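Putative phosphoenolpyruvate-dependent sugar phosphotransferase system (PTS) permease (Klebsiella pneumoniae subsp. pneumoniae, PDB 3MTQ) probably takes part in phosphoenolpyruvate-dependent sugar uptake as an EIIA-type component of the phosphotransferase system, passing on a phosphoryl group. Local coordinates at residues Ser141-Cys145 against Asn146-Ala150; Phe26-Gly30 against Ser31-Gly35; Gly109-Leu112 against Pro113-Ile116. All blocks are in the same frame, centred on the assembly; numbering follows the deposited sequence.

Interaction 1 of 3, residues Ser141-Cys145 against Asn146-Ala150; sequences SIQYC and NQTIA
The phenol ring of Tyr144 lies against the first turn of the helix that follows it, with Asn146 and Gln147 both in touch. Asn146 sets its CB over one ring face, a CH-pi contact with CB 4.2 Å from the Tyr144 ring centroid. Its amide plane is turned 34° from the ring, and OD1 comes 3.3 Å from CE1 of Tyr144. Gln147 approaches obliquely with its extended chain, CD lying 3.6 Å from CD2 of Tyr144. Tyr144 has CG anti to its own N (chi1 -175°), which lets the ring come near both residues. As N-cap of helix 145-152, Tyr144 offers its carbonyl O to Gln147 N and to Thr148 N, the latter 3.1 Å from O in a nearly straight bond (170°). Cys145 O takes Ile149 N, the next i to i+4 bond along the helix, while Cys145 CB packs on Ile149 CD1. Gln143 and Tyr144 also form a short antiparallel strand pairing with the second subunit, extending its sheet. There the phenol OH of Tyr144 bonds His105 of the second subunit, and the Asn146 amide, able both to give and to accept, suits two backbone partners, Phe104 O and Leu106 N of that subunit.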
loop_
_atom_site.group_PDB
_atom_site.type_symbol
_atom_site.label_atom_id
_atom_site.label_comp_id
_atom_site.label_asym_id
_atom_site.label_seq_id
_atom_site.Cartn_x
_atom_site.Cartn_y
_atom_site.Cartn_z
ATOM N N SER A 141 2.806 4.793 11.249
ATOM C CA SER A 141 3.519 3.578 10.831
ATOM C C SER A 141 4.345 3.636 9.504
ATOM O O SER A 141 5.255 2.808 9.281
ATOM C CB SER A 141 2.472 2.478 10.654
ATOM O OG SER A 141 3.095 1.258 10.357
ATOM N N ILE A 142 3.943 4.535 8.600
ATOM C CA ILE A 142 4.642 4.789 7.335
ATOM C C ILE A 142 5.852 5.684 7.645
ATOM O O ILE A 142 5.694 6.840 8.034
ATOM C CB ILE A 142 3.656 5.452 6.333
ATOM C CG1 ILE A 142 2.543 4.430 5.971
ATOM C CG2 ILE A 142 4.353 5.935 5.098
ATOM C CD1 ILE A 142 1.278 5.037 5.422
ATOM N N GLN A 143 7.059 5.156 7.504
ATOM C CA GLN A 143 8.216 5.856 8.085
ATOM C C GLN A 143 9.512 5.517 7.404
ATOM O O GLN A 143 9.604 4.495 6.702
ATOM C CB GLN A 143 8.315 5.521 9.577
ATOM C CG GLN A 143 8.635 4.061 9.893
ATOM C CD GLN A 143 8.370 3.689 11.307
ATOM O OE1 GLN A 143 7.234 3.339 11.684
ATOM N NE2 GLN A 143 9.399 3.761 12.121
ATOM N N TYR A 144 10.501 6.375 7.625
ATOM C CA TYR A 144 11.850 6.183 7.132
ATOM C C TYR A 144 12.632 5.471 8.260
ATOM O O TYR A 144 13.070 6.076 9.223
ATOM C CB TYR A 144 12.496 7.512 6.768
ATOM C CG TYR A 144 13.872 7.480 6.116
ATOM C CD1 TYR A 144 14.433 6.317 5.510
ATOM C CD2 TYR A 144 14.594 8.638 6.017
ATOM C CE1 TYR A 144 15.676 6.370 4.915
ATOM C CE2 TYR A 144 15.819 8.679 5.444
ATOM C CZ TYR A 144 16.361 7.577 4.860
ATOM O OH TYR A 144 17.584 7.752 4.282
ATOM N N CYS A 145 12.800 4.167 8.160
ATOM C CA CYS A 145 13.405 3.436 9.267
ATOM C C CYS A 145 14.845 3.834 9.689
ATOM O O CYS A 145 15.203 3.597 10.856
ATOM C CB CYS A 145 13.325 1.909 9.027
ATOM S SG CYS A 145 11.655 1.345 9.096
ATOM N N ASN A 146 15.654 4.389 8.768
ATOM C CA ASN A 146 17.031 4.726 9.060
ATOM C C ASN A 146 16.970 5.819 10.119
ATOM O O ASN A 146 17.898 5.962 10.906
ATOM C CB ASN A 146 17.790 5.306 7.869
ATOM C CG ASN A 146 18.002 4.293 6.779
ATOM O OD1 ASN A 146 17.044 3.678 6.359
ATOM N ND2 ASN A 146 19.253 4.130 6.328
ATOM N N GLN A 147 15.867 6.524 10.141
ATOM C CA GLN A 147 15.762 7.701 11.083
ATOM C C GLN A 147 15.006 7.280 12.351
ATOM O O GLN A 147 15.454 7.557 13.487
ATOM C CB GLN A 147 15.069 8.850 10.400
ATOM C CG GLN A 147 15.878 9.441 9.280
ATOM C CD GLN A 147 15.368 10.780 8.766
ATOM O OE1 GLN A 147 14.212 11.131 8.950
ATOM N NE2 GLN A 147 16.208 11.478 8.037
ATOM N N THR A 148 13.903 6.554 12.178
ATOM C CA THR A 148 13.088 6.134 13.334
ATOM C C THR A 148 13.779 5.076 14.216
ATOM O O THR A 148 13.699 5.152 15.445
ATOM C CB THR A 148 11.688 5.627 12.943
ATOM O OG1 THR A 148 11.799 4.529 12.000
ATOM C CG2 THR A 148 10.836 6.737 12.347
ATOM N N ILE A 149 14.394 4.061 13.596
ATOM C CA ILE A 149 15.112 3.057 14.355
ATOM C C ILE A 149 16.332 3.651 15.049
ATOM O O ILE A 149 16.534 3.381 16.233
ATOM C CB ILE A 149 15.424 1.789 13.523
ATOM C CG1 ILE A 149 14.075 1.146 13.200
ATOM C CG2 ILE A 149 16.408 0.866 14.297
ATOM C CD1 ILE A 149 14.120 -0.257 12.586
ATOM N N ALA A 150 17.092 4.488 14.334
ATOM C CA ALA A 150 18.214 5.245 14.903
ATOM C C ALA A 150 17.847 6.030 16.173
ATOM O O ALA A 150 18.613 6.030 17.161
ATOM C CB ALA A 150 18.785 6.216 13.874
#

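Interaction 2 of 3, residues Phe26-Gly30 against Ser31-Gly35; sequences FASHG and SFANG
Ser28 reaches across the turn after strand 22-29 to take the amide N-H of Ala33, OG to N 2.9 Å, at the start of helix 32-44. The same hydroxyl gives its proton to Gly30 O, 2.7 Å from OG, so one small side chain links the strand end to both the Gly30 carbonyl and the first helical turn. Its chi1 of 72° places OG between the backbone N and carbonyl carbon, facing the helix. Ala33 fits because its methyl is short: CB lies 3.3 Å from Ser28 OG and 3.7 Å from Phe26 CB, bringing the helix close to the strand. Ala33 O meets the edge of the Phe26 ring in its plane, 3.7 Å from CD2. Phe32 touches Ser28 with its CB, 3.5 Å from OG, while its ring leads away to meet Phe32 of the second subunit with the planes nearly parallel. Gly30 adopts a positive phi of 73°, where a side chain would jam against the preceding carbonyl. Farther out, His29 ND1 bonds Asp85. This is the first strand-to-helix turn of a beta-alpha-beta unit, whose next strand, 50-55, also packs on Ala33. Accepting one bond and donating another, the buried Ser28 hydroxyl has its rotation fixed and satisfies an amide in the first helical turn.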
loop_
_atom_site.group_PDB
_atom_site.type_symbol
_atom_site.label_atom_id
_atom_site.label_comp_id
_atom_site.label_asym_id
_atom_site.label_seq_id
_atom_site.Cartn_x
_atom_site.Cartn_y
_atom_site.Cartn_z
ATOM N N PHE A 26 -11.367 -2.988 -1.688
ATOM C CA PHE A 26 -10.045 -2.524 -2.085
ATOM C C PHE A 26 -10.113 -2.334 -3.566
ATOM O O PHE A 26 -10.463 -3.288 -4.334
ATOM C CB PHE A 26 -8.891 -3.491 -1.788
ATOM C CG PHE A 26 -8.689 -3.852 -0.331
ATOM C CD1 PHE A 26 -9.325 -3.174 0.717
ATOM C CD2 PHE A 26 -7.788 -4.867 -0.020
ATOM C CE1 PHE A 26 -9.106 -3.565 2.037
ATOM C CE2 PHE A 26 -7.555 -5.233 1.294
ATOM C CZ PHE A 26 -8.213 -4.591 2.315
ATOM N N ALA A 27 -9.807 -1.111 -3.997
ATOM C CA ALA A 27 -9.870 -0.757 -5.406
ATOM C C ALA A 27 -8.554 -0.192 -5.934
ATOM O O ALA A 27 -7.989 0.752 -5.399
ATOM C CB ALA A 27 -11.029 0.165 -5.700
ATOM N N SER A 28 -8.029 -0.815 -6.971
ATOM C CA SER A 28 -6.704 -0.406 -7.494
ATOM C C SER A 28 -6.572 -0.482 -9.009
ATOM O O SER A 28 -7.310 -1.221 -9.684
ATOM C CB SER A 28 -5.596 -1.250 -6.833
ATOM O OG SER A 28 -5.631 -2.614 -7.333
ATOM N N HIS A 29 -5.598 0.283 -9.521
ATOM C CA HIS A 29 -5.028 0.042 -10.851
ATOM C C HIS A 29 -4.342 -1.304 -10.773
ATOM O O HIS A 29 -3.474 -1.558 -9.975
ATOM C CB HIS A 29 -3.993 1.116 -11.238
ATOM C CG HIS A 29 -4.546 2.502 -11.400
ATOM N ND1 HIS A 29 -4.833 3.323 -10.326
ATOM C CD2 HIS A 29 -4.768 3.242 -12.511
ATOM C CE1 HIS A 29 -5.265 4.488 -10.774
ATOM N NE2 HIS A 29 -5.213 4.477 -12.096
ATOM N N GLY A 30 -4.733 -2.265 -11.604
ATOM C CA GLY A 30 -4.006 -3.498 -11.549
ATOM C C GLY A 30 -4.279 -4.342 -10.318
ATOM O O GLY A 30 -5.236 -4.109 -9.566
ATOM N N SER A 31 -3.404 -5.311 -10.090
ATOM C CA SER A 31 -3.643 -6.376 -9.121
ATOM C C SER A 31 -3.245 -6.064 -7.677
ATOM O O SER A 31 -3.377 -6.900 -6.776
ATOM C CB SER A 31 -2.943 -7.642 -9.590
ATOM O OG SER A 31 -1.550 -7.443 -9.755
ATOM N N PHE A 32 -2.803 -4.822 -7.437
ATOM C CA PHE A 32 -2.480 -4.389 -6.116
ATOM C C PHE A 32 -3.515 -4.819 -5.104
ATOM O O PHE A 32 -3.123 -5.428 -4.131
ATOM C CB PHE A 32 -2.330 -2.886 -6.200
ATOM C CG PHE A 32 -2.109 -2.143 -4.892
ATOM C CD1 PHE A 32 -1.827 -2.729 -3.668
ATOM C CD2 PHE A 32 -2.189 -0.791 -4.967
ATOM C CE1 PHE A 32 -1.637 -1.884 -2.504
ATOM C CE2 PHE A 32 -1.966 0.045 -3.837
ATOM C CZ PHE A 32 -1.701 -0.528 -2.640
ATOM N N ALA A 33 -4.793 -4.522 -5.349
ATOM C CA ALA A 33 -5.873 -4.797 -4.383
ATOM C C ALA A 33 -5.873 -6.299 -3.923
ATOM O O ALA A 33 -6.013 -6.653 -2.759
ATOM C CB ALA A 33 -7.246 -4.308 -4.945
ATOM N N ASN A 34 -5.731 -7.229 -4.886
ATOM C CA ASN A 34 -5.583 -8.617 -4.562
ATOM C C ASN A 34 -4.343 -9.000 -3.781
ATOM O O ASN A 34 -4.402 -9.771 -2.818
ATOM C CB ASN A 34 -5.665 -9.416 -5.862
ATOM C CG ASN A 34 -7.080 -9.655 -6.252
ATOM O OD1 ASN A 34 -7.945 -9.703 -5.372
ATOM N ND2 ASN A 34 -7.335 -9.883 -7.549
ATOM N N GLY A 35 -3.203 -8.435 -4.176
ATOM C CA GLY A 35 -1.949 -8.662 -3.476
ATOM C C GLY A 35 -2.005 -8.187 -2.011
ATOM O O GLY A 35 -1.528 -8.885 -1.124
#

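Interaction 3 of 3, residues Gly109-Leu112 against Pro113-Ile116; sequences GLNL and PLII
Asn111 caps helix 112-120 by taking the amide N-H of Leu114 on its OD1, 2.9 Å from N, in a fairly straight bond of 163°. The donor stands above the plane of the side-chain carbonyl. At the other end of the same amide, ND2 gives a bond to Gly109 O, 2.9 Å away and nearly along the C=O axis, so the flat group is held from both ends. With chi1 of 69°, CG lies between the backbone N and carbonyl carbon, bending the short side chain back over the first helical turn; asparagine is short enough to cap and still has a donor to spare for the loop.

Among backbone bonds, Ile116 N to Leu112 O (3.0 Å) is almost perfectly straight, whereas Ile115 N to Asn111 O is weak.

Apolar contacts make up the rest. Pro113 suits the first turn because it has no N-H to leave without a partner there; its CD presses on Leu112 CB at 3.3 Å, tighter than usual. Leu112 and Ile116 lie side by side, pointing the same way, with CD1 3.8 Å from CG1. Leu110 meets Ile115 through methyl ends, and both pack on Phe26 and Ile83 of the sheet. Leu114 turns to helix 127-141, its side chain crossing that of Asn111 at about a right angle.

Gly109, with phi of 112°, takes a backbone shape that a side chain would block. Buried as it is, the Asn111 amide pays for its desolvation with two bonds, and its double grip ties the loop leaving strand 104-108 to the start of the helix.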
loop_
_atom_site.group_PDB
_atom_site.type_symbol
_atom_site.label_atom_id
_atom_site.label_comp_id
_atom_site.label_asym_id
_atom_site.label_seq_id
_atom_site.Cartn_x
_atom_site.Cartn_y
_atom_site.Cartn_z
ATOM N N GLY A 109 -5.535 5.750 -0.704
ATOM C CA GLY A 109 -4.152 5.413 -0.266
ATOM C C GLY A 109 -4.012 4.078 0.440
ATOM O O GLY A 109 -3.395 3.948 1.487
ATOM N N LEU A 110 -4.519 3.026 -0.184
ATOM C CA LEU A 110 -4.352 1.703 0.325
ATOM C C LEU A 110 -2.966 1.388 0.833
ATOM O O LEU A 110 -1.958 1.688 0.182
ATOM C CB LEU A 110 -4.608 0.689 -0.797
ATOM C CG LEU A 110 -5.952 0.135 -1.139
ATOM C CD1 LEU A 110 -5.669 -0.793 -2.306
ATOM C CD2 LEU A 110 -6.578 -0.640 0.017
ATOM N N ASN A 111 -2.926 0.739 1.989
ATOM C CA ASN A 111 -1.693 0.313 2.617
ATOM C C ASN A 111 -2.030 -0.650 3.721
ATOM O O ASN A 111 -3.169 -0.719 4.175
ATOM C CB ASN A 111 -0.875 1.545 3.149
ATOM C CG ASN A 111 -1.528 2.230 4.327
ATOM O OD1 ASN A 111 -1.405 1.781 5.484
ATOM N ND2 ASN A 111 -2.195 3.358 4.065
ATOM N N LEU A 112 -1.073 -1.464 4.089
ATOM C CA LEU A 112 -1.291 -2.542 5.027
ATOM C C LEU A 112 -1.563 -2.063 6.444
ATOM O O LEU A 112 -2.519 -2.484 7.094
ATOM C CB LEU A 112 -0.103 -3.498 5.028
ATOM C CG LEU A 112 -0.252 -4.823 5.787
ATOM C CD1 LEU A 112 -1.619 -5.589 5.649
ATOM C CD2 LEU A 112 0.956 -5.757 5.464
ATOM N N PRO A 113 -0.747 -1.140 6.922
ATOM C CA PRO A 113 -1.068 -0.786 8.300
ATOM C C PRO A 113 -2.510 -0.303 8.440
ATOM O O PRO A 113 -3.189 -0.626 9.432
ATOM C CB PRO A 113 -0.095 0.367 8.620
ATOM C CG PRO A 113 0.819 0.540 7.427
ATOM C CD PRO A 113 0.520 -0.597 6.418
ATOM N N LEU A 114 -2.989 0.500 7.500
ATOM C CA LEU A 114 -4.380 1.016 7.529
ATOM C C LEU A 114 -5.426 -0.059 7.643
ATOM O O LEU A 114 -6.316 -0.037 8.506
ATOM C CB LEU A 114 -4.665 1.883 6.313
ATOM C CG LEU A 114 -6.100 2.359 6.117
ATOM C CD1 LEU A 114 -6.466 3.318 7.266
ATOM C CD2 LEU A 114 -6.220 3.045 4.765
ATOM N N ILE A 115 -5.314 -1.055 6.769
ATOM C CA ILE A 115 -6.205 -2.169 6.832
ATOM C C ILE A 115 -6.161 -2.980 8.140
ATOM O O ILE A 115 -7.204 -3.307 8.705
ATOM C CB ILE A 115 -5.975 -3.080 5.587
ATOM C CG1 ILE A 115 -6.076 -2.248 4.322
ATOM C CG2 ILE A 115 -7.000 -4.196 5.634
ATOM C CD1 ILE A 115 -7.289 -1.374 4.274
ATOM N N ILE A 116 -4.978 -3.248 8.661
ATOM C CA ILE A 116 -4.825 -3.945 9.934
ATOM C C ILE A 116 -5.486 -3.165 11.096
ATOM O O ILE A 116 -6.204 -3.735 11.941
ATOM C CB ILE A 116 -3.339 -4.198 10.243
ATOM C CG1 ILE A 116 -2.771 -5.227 9.249
ATOM C CG2 ILE A 116 -3.173 -4.744 11.649
ATOM C CD1 ILE A 116 -3.662 -6.431 9.124
#

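How the interactions relate
Interactions 2 and 3 meet in the core, their centres about 12 Å apart: Phe26 CZ packs on Ile115 CG2 at 3.6 Å, and Phe32 CZ lies 3.6 Å from Leu110 O. Both are strand-to-helix turns, following strands 22-29 and 104-108 of the parallel sheet. Interaction 1 lies out along the C-terminal arm, its centre about 17 Å from that of interaction 3 and about 26 Å from that of interaction 2. It touches interaction 3 where Ser141 OG packs on Pro113 CB at 3.7 Å, but not interaction 2, whose nearest atoms are about 10 Å away. All three contact the second subunit, interaction 1 by strand pairing, interaction 2 through the Phe32 rings.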